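Local coordinates for extracellular solute-binding protein family 1 (Kribbella flavida, PDB 5IXP) that probably captures a solute, perhaps a sugar, outside the cell and delivers it to an ABC transporter as its extracellular binding component, at residues Q180-S184 and I359-F363; W201-V205 and A366-V370; D133-V137 and W257-D261; A138-W144 and A260-G266. All coordinates share one frame; numbering follows the deposited sequence. Where two conformers were deposited one is given.

Contact 1. Residues Q180-S184 and I359-F363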
# COMPACT_ATOMS: atom_id res chain seq x y z
N GLN A 180 -10.40 -8.50 -11.08
CA GLN A 180 -10.88 -7.23 -11.57
C GLN A 180 -11.76 -6.59 -10.51
O GLN A 180 -12.44 -7.28 -9.74
CB GLN A 180 -11.65 -7.36 -12.89
CG GLN A 180 -13.04 -7.88 -12.74
CD GLN A 180 -13.67 -8.16 -14.08
OE1 GLN A 180 -12.97 -8.28 -15.09
NE2 GLN A 180 -14.99 -8.28 -14.10
N ALA A 181 -11.71 -5.27 -10.46
CA ALA A 181 -12.55 -4.54 -9.52
C ALA A 181 -13.48 -3.64 -10.31
O ALA A 181 -14.64 -3.99 -10.56
CB ALA A 181 -11.70 -3.74 -8.53
N TYR A 182 -12.98 -2.50 -10.75
CA TYR A 182 -13.84 -1.54 -11.42
C TYR A 182 -13.69 -1.54 -12.93
O TYR A 182 -14.59 -1.05 -13.62
CB TYR A 182 -13.56 -0.14 -10.87
CG TYR A 182 -13.69 -0.06 -9.37
CD1 TYR A 182 -14.85 -0.52 -8.73
CD2 TYR A 182 -12.67 0.45 -8.59
CE1 TYR A 182 -14.97 -0.45 -7.34
CE2 TYR A 182 -12.78 0.52 -7.20
CZ TYR A 182 -13.93 0.07 -6.59
OH TYR A 182 -14.04 0.15 -5.21
N TYR A 183 -12.59 -2.07 -13.47
CA TYR A 183 -12.28 -1.92 -14.88
C TYR A 183 -11.95 -3.25 -15.53
O TYR A 183 -11.33 -4.12 -14.93
CB TYR A 183 -11.10 -0.97 -15.09
CG TYR A 183 -11.42 0.49 -14.89
CD1 TYR A 183 -11.88 1.27 -15.93
CD2 TYR A 183 -11.24 1.10 -13.64
CE1 TYR A 183 -12.17 2.61 -15.76
CE2 TYR A 183 -11.52 2.44 -13.45
CZ TYR A 183 -11.98 3.20 -14.51
OH TYR A 183 -12.25 4.54 -14.34
N SER A 184 -12.36 -3.37 -16.79
CA SER A 184 -11.77 -4.36 -17.67
C SER A 184 -10.37 -3.92 -18.09
O SER A 184 -9.95 -2.78 -17.86
CB SER A 184 -12.63 -4.56 -18.92
OG SER A 184 -12.39 -3.51 -19.85
N ILE A 359 -13.63 6.34 -8.27
CA ILE A 359 -14.66 5.31 -8.13
C ILE A 359 -14.57 4.65 -6.77
O ILE A 359 -15.58 4.47 -6.07
CB ILE A 359 -14.53 4.27 -9.26
CG1 ILE A 359 -14.79 4.90 -10.63
CG2 ILE A 359 -15.46 3.06 -9.01
CD1 ILE A 359 -14.44 3.95 -11.79
N ASN A 360 -13.36 4.26 -6.37
CA ASN A 360 -13.21 3.60 -5.08
C ASN A 360 -13.71 4.47 -3.94
O ASN A 360 -14.26 3.96 -2.96
CB ASN A 360 -11.76 3.20 -4.85
CG ASN A 360 -11.61 2.30 -3.66
OD1 ASN A 360 -12.23 1.24 -3.61
ND2 ASN A 360 -10.79 2.70 -2.68
N GLN A 361 -13.53 5.79 -4.06
CA GLN A 361 -13.95 6.70 -3.00
C GLN A 361 -15.45 6.63 -2.76
O GLN A 361 -15.91 6.70 -1.61
CB GLN A 361 -13.52 8.13 -3.35
CG GLN A 361 -13.75 9.14 -2.24
CD GLN A 361 -13.23 10.53 -2.59
OE1 GLN A 361 -12.12 10.69 -3.10
NE2 GLN A 361 -14.04 11.54 -2.31
N VAL A 362 -16.25 6.50 -3.82
CA VAL A 362 -17.70 6.44 -3.62
C VAL A 362 -18.08 5.12 -2.95
O VAL A 362 -18.98 5.09 -2.11
CB VAL A 362 -18.48 6.69 -4.93
CG1 VAL A 362 -17.82 7.77 -5.78
CG2 VAL A 362 -18.73 5.42 -5.71
N PHE A 363 -17.37 4.03 -3.28
CA PHE A 363 -17.68 2.76 -2.63
C PHE A 363 -17.28 2.78 -1.16
O PHE A 363 -18.02 2.27 -0.31
CB PHE A 363 -16.99 1.60 -3.35
CG PHE A 363 -17.72 1.14 -4.58
CD1 PHE A 363 -18.77 0.23 -4.48
CD2 PHE A 363 -17.36 1.61 -5.84
CE1 PHE A 363 -19.45 -0.19 -5.61
CE2 PHE A 363 -18.04 1.19 -6.97
CZ PHE A 363 -19.09 0.28 -6.85
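Tyr182 reaches from the loop 180-184 across one side of helix 356-371. Its ring lies in a hollow bounded by Ile359, Asn360 and Phe363. Ile359 CG2 covers one face: it sits over the centre of the Tyr182 ring, 3.6 Å from the ring centroid, as a CH-pi contact. Phe363, one turn further on, lies beside the far part of the ring. The two planes are only 20° apart but offset, so the rings barely overlap, with Tyr182 CE1 3.5 Å from Phe363 CE2. The phenol oxygen reaches Asn360 at the ring's edge. Tyr182 OH donates to Asn360 OD1 at 2.7 Å, in the carbonyl plane and on a lone pair. Trp171 NE1 also donates to this oxygen. Ile359 has a second branch: CG1 lies anti to the carbonyl carbon (chi1 -64°) and carries CD1 to Tyr183, 3.4 Å from its OH. That hydroxyl is hydrogen-bonded to the backbone N of Arg355. A leucine in place of Tyr182 would probably leave Ile359 CG2 without its ring face and Asn360 OD1 with one donor fewer. The arrangement is a loop aromatic seated on a helix, within the helical part of a periplasmic-binding-protein-type fold.

Contact 2. Residues W201-V205 and A366-V370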
# COMPACT_ATOMS: atom_id res chain seq x y z
N TRP A 201 -18.51 -6.90 -0.89
CA TRP A 201 -19.37 -6.01 -0.12
C TRP A 201 -20.24 -6.79 0.85
O TRP A 201 -20.28 -6.49 2.05
CB TRP A 201 -20.22 -5.18 -1.09
CG TRP A 201 -21.30 -4.31 -0.48
CD1 TRP A 201 -22.56 -4.70 -0.11
CD2 TRP A 201 -21.22 -2.91 -0.22
NE1 TRP A 201 -23.26 -3.62 0.38
CE2 TRP A 201 -22.47 -2.51 0.32
CE3 TRP A 201 -20.22 -1.94 -0.39
CZ2 TRP A 201 -22.74 -1.18 0.70
CZ3 TRP A 201 -20.48 -0.63 -0.01
CH2 TRP A 201 -21.73 -0.26 0.53
N ASP A 202 -20.94 -7.81 0.35
CA ASP A 202 -21.86 -8.56 1.21
C ASP A 202 -21.14 -9.19 2.39
O ASP A 202 -21.66 -9.19 3.51
CB ASP A 202 -22.60 -9.63 0.41
CG ASP A 202 -23.65 -9.06 -0.51
OD1 ASP A 202 -24.05 -7.89 -0.31
OD2 ASP A 202 -24.08 -9.76 -1.43
N GLN A 203 -19.95 -9.74 2.15
CA GLN A 203 -19.23 -10.43 3.22
C GLN A 203 -18.76 -9.46 4.30
O GLN A 203 -18.82 -9.78 5.50
CB GLN A 203 -18.06 -11.22 2.63
CG GLN A 203 -17.40 -12.17 3.60
CD GLN A 203 -16.46 -13.14 2.90
OE1 GLN A 203 -15.94 -12.85 1.82
NE2 GLN A 203 -16.25 -14.31 3.50
N ILE A 204 -18.29 -8.27 3.91
CA ILE A 204 -17.89 -7.28 4.91
C ILE A 204 -19.10 -6.73 5.63
O ILE A 204 -19.07 -6.52 6.85
CB ILE A 204 -17.06 -6.16 4.26
CG1 ILE A 204 -15.82 -6.76 3.63
CG2 ILE A 204 -16.67 -5.10 5.29
CD1 ILE A 204 -15.03 -5.75 2.84
N VAL A 205 -20.19 -6.44 4.90
CA VAL A 205 -21.40 -5.97 5.56
C VAL A 205 -21.88 -7.00 6.58
O VAL A 205 -22.25 -6.65 7.71
CB VAL A 205 -22.49 -5.64 4.53
CG1 VAL A 205 -23.83 -5.44 5.21
CG2 VAL A 205 -22.10 -4.39 3.74
N ALA A 366 -19.69 4.85 0.86
CA ALA A 366 -20.92 4.10 1.08
C ALA A 366 -20.73 3.04 2.15
O ALA A 366 -21.58 2.87 3.03
CB ALA A 366 -21.40 3.48 -0.23
N LEU A 367 -19.61 2.31 2.10
CA LEU A 367 -19.39 1.27 3.09
C LEU A 367 -19.24 1.87 4.49
O LEU A 367 -19.72 1.29 5.47
CB LEU A 367 -18.17 0.43 2.71
CG LEU A 367 -17.88 -0.76 3.63
CD1 LEU A 367 -19.11 -1.66 3.76
CD2 LEU A 367 -16.68 -1.54 3.09
N ALA A 368 -18.59 3.04 4.59
CA ALA A 368 -18.47 3.70 5.89
C ALA A 368 -19.84 4.09 6.44
O ALA A 368 -20.07 4.00 7.65
CB ALA A 368 -17.57 4.93 5.77
N ARG A 369 -20.75 4.52 5.57
CA ARG A 369 -22.10 4.85 6.03
C ARG A 369 -22.81 3.62 6.59
O ARG A 369 -23.51 3.71 7.61
CB ARG A 369 -22.92 5.49 4.91
CG ARG A 369 -22.45 6.91 4.53
CD ARG A 369 -23.46 7.60 3.61
NE ARG A 369 -23.70 6.87 2.37
CZ ARG A 369 -23.02 7.04 1.24
NH1 ARG A 369 -22.02 7.92 1.18
NH2 ARG A 369 -23.34 6.33 0.16
N VAL A 370 -22.62 2.46 5.96
CA VAL A 370 -23.16 1.22 6.51
C VAL A 370 -22.51 0.90 7.85
O VAL A 370 -23.18 0.58 8.83
CB VAL A 370 -22.98 0.06 5.53
CG1 VAL A 370 -23.51 -1.23 6.15
CG2 VAL A 370 -23.70 0.34 4.22
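Two neighbouring helices of the solute-binding-protein fold, 195-209 and 356-371, pack here at a shallow angle. The short segments run in nearly the same direction, 27° apart, and their axes stay 11.3 Å from each other at the closest point. Trp201 does most of the spanning. Its CG is anti to the backbone N (chi1 173°), which sends the six-membered ring across to the second helix. The outer corner of that ring meets the helix backbone as well as its side chains: Trp201 CH2 is 3.7 Å from Leu367 N and 3.8 Å from Ala366 CB. The small Ala366 lets the indole come this close. Leu367 runs alongside the indole, the two side chains pointing opposite ways. Its CB touches Trp201 CZ3 at 3.7 Å, and its CD1 stands over one face, toward the rim. Val205 CG2 lies over the same face and meets Leu367 CD1 at 4.0 Å. The other methyl, Leu367 CD2, turns to Ile204 CG2 at 4.2 Å. Val370 closes the C-terminal end, with CG2 against Trp201 CZ2 and CG1 against Val205 CG2. The indole's polar atom, Trp201 NE1, is hydrogen-bonded to Ser377 OG, at the start of helix 377-392. The side chains that meet are all apolar. The contact depends on shape fit and on burial of hydrocarbon, while the one polar group of the indole is satisfied by a third helix.

Contact 3. Residues D133-V137 and W257-D261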
# COMPACT_ATOMS: atom_id res chain seq x y z
N ASP A 133 0.51 -18.10 19.69
CA ASP A 133 1.75 -18.27 18.94
C ASP A 133 1.51 -17.90 17.48
O ASP A 133 0.56 -18.38 16.86
CB ASP A 133 2.22 -19.71 19.05
CG ASP A 133 3.58 -19.93 18.42
OD1 ASP A 133 3.71 -19.86 17.18
OD2 ASP A 133 4.54 -20.20 19.18
N ARG A 134 2.39 -17.06 16.92
CA ARG A 134 2.15 -16.57 15.57
C ARG A 134 2.12 -17.70 14.54
O ARG A 134 1.45 -17.57 13.51
CB ARG A 134 3.20 -15.50 15.18
CG ARG A 134 4.61 -16.01 14.95
CD ARG A 134 5.55 -14.87 14.53
NE ARG A 134 5.75 -13.91 15.62
CZ ARG A 134 6.69 -14.01 16.55
NH1 ARG A 134 6.77 -13.10 17.52
NH2 ARG A 134 7.57 -15.02 16.52
N ALA A 135 2.82 -18.81 14.80
CA ALA A 135 2.75 -19.93 13.86
C ALA A 135 1.38 -20.60 13.90
O ALA A 135 0.88 -21.05 12.86
CB ALA A 135 3.85 -20.94 14.15
N GLU A 136 0.75 -20.65 15.07
CA GLU A 136 -0.60 -21.19 15.16
C GLU A 136 -1.64 -20.19 14.66
O GLU A 136 -2.63 -20.59 14.02
CB GLU A 136 -0.90 -21.58 16.61
CG GLU A 136 -0.00 -22.70 17.13
CD GLU A 136 -0.26 -24.02 16.43
OE1 GLU A 136 -1.37 -24.20 15.89
OE2 GLU A 136 0.65 -24.88 16.42
N VAL A 137 -1.46 -18.90 14.97
CA VAL A 137 -2.41 -17.89 14.50
C VAL A 137 -2.44 -17.85 12.98
O VAL A 137 -3.51 -17.70 12.37
CB VAL A 137 -2.05 -16.51 15.10
CG1 VAL A 137 -2.83 -15.38 14.42
CG2 VAL A 137 -2.31 -16.51 16.61
N TRP A 257 1.01 -6.96 21.33
CA TRP A 257 0.91 -7.10 19.89
C TRP A 257 1.88 -8.15 19.35
O TRP A 257 2.97 -8.36 19.90
CB TRP A 257 1.18 -5.77 19.18
CG TRP A 257 0.02 -4.81 19.17
CD1 TRP A 257 -0.16 -3.73 19.99
CD2 TRP A 257 -1.10 -4.83 18.28
NE1 TRP A 257 -1.34 -3.08 19.66
CE2 TRP A 257 -1.93 -3.73 18.61
CE3 TRP A 257 -1.49 -5.67 17.22
CZ2 TRP A 257 -3.12 -3.46 17.94
CZ3 TRP A 257 -2.66 -5.40 16.56
CH2 TRP A 257 -3.47 -4.30 16.92
N ASP A 258 1.45 -8.82 18.28
CA ASP A 258 2.29 -9.75 17.54
C ASP A 258 1.91 -9.64 16.07
O ASP A 258 0.95 -8.94 15.71
CB ASP A 258 2.14 -11.19 18.04
CG ASP A 258 3.43 -12.00 17.92
OD1 ASP A 258 4.23 -11.76 16.97
OD2 ASP A 258 3.66 -12.88 18.78
N VAL A 259 2.65 -10.32 15.21
CA VAL A 259 2.31 -10.33 13.80
C VAL A 259 2.46 -11.75 13.28
O VAL A 259 3.43 -12.45 13.60
CB VAL A 259 3.16 -9.32 12.99
CG1 VAL A 259 4.62 -9.61 13.15
CG2 VAL A 259 2.75 -9.34 11.53
N ALA A 260 1.47 -12.18 12.51
CA ALA A 260 1.39 -13.52 11.95
C ALA A 260 1.78 -13.50 10.48
O ALA A 260 1.39 -12.60 9.73
CB ALA A 260 -0.03 -14.08 12.11
N ASP A 261 2.56 -14.50 10.07
CA ASP A 261 3.08 -14.59 8.71
C ASP A 261 2.01 -15.19 7.80
O ASP A 261 2.07 -16.35 7.38
CB ASP A 261 4.36 -15.43 8.70
CG ASP A 261 5.05 -15.45 7.34
OD1 ASP A 261 4.56 -14.83 6.37
OD2 ASP A 261 6.10 -16.11 7.24
O HOH W 1 3.31 -16.65 11.71
O HOH W 2 4.26 -15.55 18.44
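Arg134, in the first turn of the short helix 134-138, grips strand 257-260 of the mixed sheet in this solute-binding-protein fold. The charged interaction comes first. Arg134 meets Asp258 side-on, with two of its nitrogens, NE and NH1, on one oxygen: NE to OD1 is 3.0 Å and NH1 to OD1 is 2.9 Å. Asp258 OD1 lies near the guanidinium plane, but the carboxylate is turned 70° from it. A bend at chi3 (67°) turns the guanidinium back toward the strand. Asp258 OD1 also accepts from Val259 N, so three N-H groups hold it. The other oxygen, OD2, forms a salt bridge with Arg122. A methionine in place of Arg134 would probably leave Asp258 OD1 with Val259 N alone of its three N-H donors. Apolar contact is small: Val137 CG1 touches Ala260 CB at 3.9 Å. At the helix start, Asp133 is the N-cap, and its OD1 accepts from Ala135 N at 2.7 Å. Two waters complete the seam. One accepts from Asp261 N and donates weakly to Arg134 O. The other lies over the guanidinium face, accepts from Arg134 N and donates to Asp258 OD2 at 2.8 Å.

Contact 4. Residues A138-W144 and A260-G266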
# COMPACT_ATOMS: atom_id res chain seq x y z
N ALA A 138 -1.28 -18.00 12.34
CA ALA A 138 -1.22 -18.00 10.88
C ALA A 138 -2.16 -19.03 10.26
O ALA A 138 -2.70 -18.81 9.17
CB ALA A 138 0.22 -18.24 10.41
N LYS A 139 -2.37 -20.17 10.94
CA LYS A 139 -3.24 -21.20 10.39
C LYS A 139 -4.72 -20.82 10.45
O LYS A 139 -5.52 -21.46 9.77
CB LYS A 139 -3.03 -22.52 11.13
CG LYS A 139 -1.60 -23.03 11.11
CD LYS A 139 -1.48 -24.28 11.97
CE LYS A 139 -0.04 -24.73 12.11
NZ LYS A 139 0.07 -25.91 13.01
N LEU A 140 -5.09 -19.81 11.24
CA LEU A 140 -6.48 -19.40 11.32
C LEU A 140 -6.97 -18.64 10.10
O LEU A 140 -8.18 -18.63 9.83
CB LEU A 140 -6.70 -18.50 12.54
CG LEU A 140 -6.58 -19.05 13.94
CD1 LEU A 140 -6.77 -17.90 14.92
CD2 LEU A 140 -7.63 -20.12 14.15
N PHE A 141 -6.08 -17.99 9.35
CA PHE A 141 -6.50 -16.99 8.38
C PHE A 141 -6.11 -17.26 6.93
O PHE A 141 -5.65 -16.33 6.26
CB PHE A 141 -5.91 -15.62 8.72
CG PHE A 141 -6.13 -15.19 10.13
CD1 PHE A 141 -7.33 -15.46 10.77
CD2 PHE A 141 -5.13 -14.51 10.82
CE1 PHE A 141 -7.53 -15.06 12.08
CE2 PHE A 141 -5.33 -14.10 12.12
CZ PHE A 141 -6.53 -14.39 12.76
N PRO A 142 -6.28 -18.47 6.39
CA PRO A 142 -5.85 -18.67 4.99
C PRO A 142 -6.68 -17.85 4.00
O PRO A 142 -6.15 -17.45 2.95
CB PRO A 142 -6.02 -20.18 4.78
CG PRO A 142 -7.11 -20.56 5.71
CD PRO A 142 -6.89 -19.70 6.94
N ASP A 143 -7.94 -17.57 4.32
CA ASP A 143 -8.83 -16.85 3.42
C ASP A 143 -9.74 -15.96 4.25
O ASP A 143 -9.79 -16.05 5.48
CB ASP A 143 -9.63 -17.82 2.55
CG ASP A 143 -10.28 -18.92 3.36
OD1 ASP A 143 -10.96 -18.63 4.35
OD2 ASP A 143 -10.10 -20.09 2.99
N TRP A 144 -10.48 -15.09 3.56
CA TRP A 144 -11.29 -14.11 4.28
C TRP A 144 -12.44 -14.77 5.02
O TRP A 144 -12.81 -14.34 6.12
CB TRP A 144 -11.78 -13.02 3.31
CG TRP A 144 -10.63 -12.17 2.87
CD1 TRP A 144 -9.98 -12.21 1.66
CD2 TRP A 144 -9.94 -11.20 3.66
NE1 TRP A 144 -8.95 -11.31 1.65
CE2 TRP A 144 -8.89 -10.68 2.87
CE3 TRP A 144 -10.10 -10.72 4.97
CZ2 TRP A 144 -8.02 -9.69 3.34
CZ3 TRP A 144 -9.24 -9.75 5.44
CH2 TRP A 144 -8.21 -9.23 4.62
N ALA A 260 1.47 -12.18 12.51
CA ALA A 260 1.39 -13.52 11.95
C ALA A 260 1.78 -13.50 10.48
O ALA A 260 1.39 -12.60 9.73
CB ALA A 260 -0.03 -14.08 12.11
N ASP A 261 2.56 -14.50 10.07
CA ASP A 261 3.08 -14.59 8.71
C ASP A 261 2.01 -15.19 7.80
O ASP A 261 2.07 -16.35 7.38
CB ASP A 261 4.36 -15.43 8.70
CG ASP A 261 5.05 -15.45 7.34
OD1 ASP A 261 4.56 -14.83 6.37
OD2 ASP A 261 6.10 -16.11 7.24
N VAL A 262 1.01 -14.37 7.49
CA VAL A 262 -0.17 -14.82 6.75
C VAL A 262 -0.87 -13.59 6.22
O VAL A 262 -0.75 -12.50 6.78
CB VAL A 262 -1.11 -15.66 7.66
CG1 VAL A 262 -1.77 -14.77 8.71
CG2 VAL A 262 -2.19 -16.37 6.83
N PHE A 263 -1.61 -13.77 5.12
CA PHE A 263 -2.54 -12.74 4.71
C PHE A 263 -3.71 -13.47 4.07
O PHE A 263 -3.49 -14.31 3.18
CB PHE A 263 -1.95 -11.71 3.74
CG PHE A 263 -2.78 -10.47 3.64
CD1 PHE A 263 -2.79 -9.56 4.69
CD2 PHE A 263 -3.54 -10.20 2.52
CE1 PHE A 263 -3.56 -8.40 4.63
CE2 PHE A 263 -4.32 -9.04 2.44
CZ PHE A 263 -4.32 -8.15 3.50
N PRO A 264 -4.94 -13.21 4.50
CA PRO A 264 -6.08 -13.93 3.93
C PRO A 264 -6.14 -13.73 2.43
O PRO A 264 -6.01 -12.61 1.93
CB PRO A 264 -7.29 -13.30 4.64
CG PRO A 264 -6.73 -12.69 5.90
CD PRO A 264 -5.35 -12.21 5.50
N GLY A 265 -6.32 -14.83 1.70
CA GLY A 265 -6.33 -14.80 0.25
C GLY A 265 -4.98 -14.95 -0.40
O GLY A 265 -4.91 -15.02 -1.63
N GLY A 266 -3.91 -15.01 0.38
CA GLY A 266 -2.59 -15.22 -0.17
C GLY A 266 -1.60 -14.13 0.18
O GLY A 266 -0.67 -14.35 0.96
O HOH W 3 -3.30 -17.59 2.66
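Pro264 packs against Trp144 at the tight end of this contact, where two loops beside the mixed sheet of the binding-protein fold meet. The type II turn 263-266 presents the proline. Pro264 CB stands over the indole face, 3.6 Å from the centroid of its six-membered ring, as a CH-pi contact. The same indole points an edge at the face of Phe263, in an offset T-shaped pair with planes at 89°. Trp144 NE1 is hydrogen-bonded to Gln177 OE1. Val262 fills the middle. Its CG2, anti to the backbone N, lies 3.4 Å from Ala138 O and also touches Phe141 O, while CG1 meets the edge of the Phe141 ring at CD2. The outer side is looser and more polar. Pro142 and Gly265 are exposed there, and Asp143, the N-cap of helix 144-157, uses OD1 to accept from Ser146 OG. Gly265 has a positive phi, where a side chain would press on the preceding carbonyl. One direct hydrogen bond joins the loops on this side: Gly265 N donates to Pro142 O at 2.9 Å, nearly straight at 164° but tilted 33° from the carbonyl plane.

Overall arrangement
Contacts 1 and 2 share helix 356-371. Their centres are 14 Å apart, and they touch where Phe363 O meets Trp201 CZ3. Contacts 3 and 4 run on from each other along the chain. They share Ala260 and Asp261, and their centres are 10 Å apart. Between the pairs the centres are 22 to 32 Å apart, although contacts 2 and 4 touch through Gln203 and Trp144. Along the chain the order is 133-144, 180-184, 201-205, 257-266, 359-363 and 366-370. Contacts 3 and 4 join helix 134-138 and the loop after it to strand 257-260 and the loop that follows. The segments of the two pairs alternate, so distant parts of the sequence interlock in one fold.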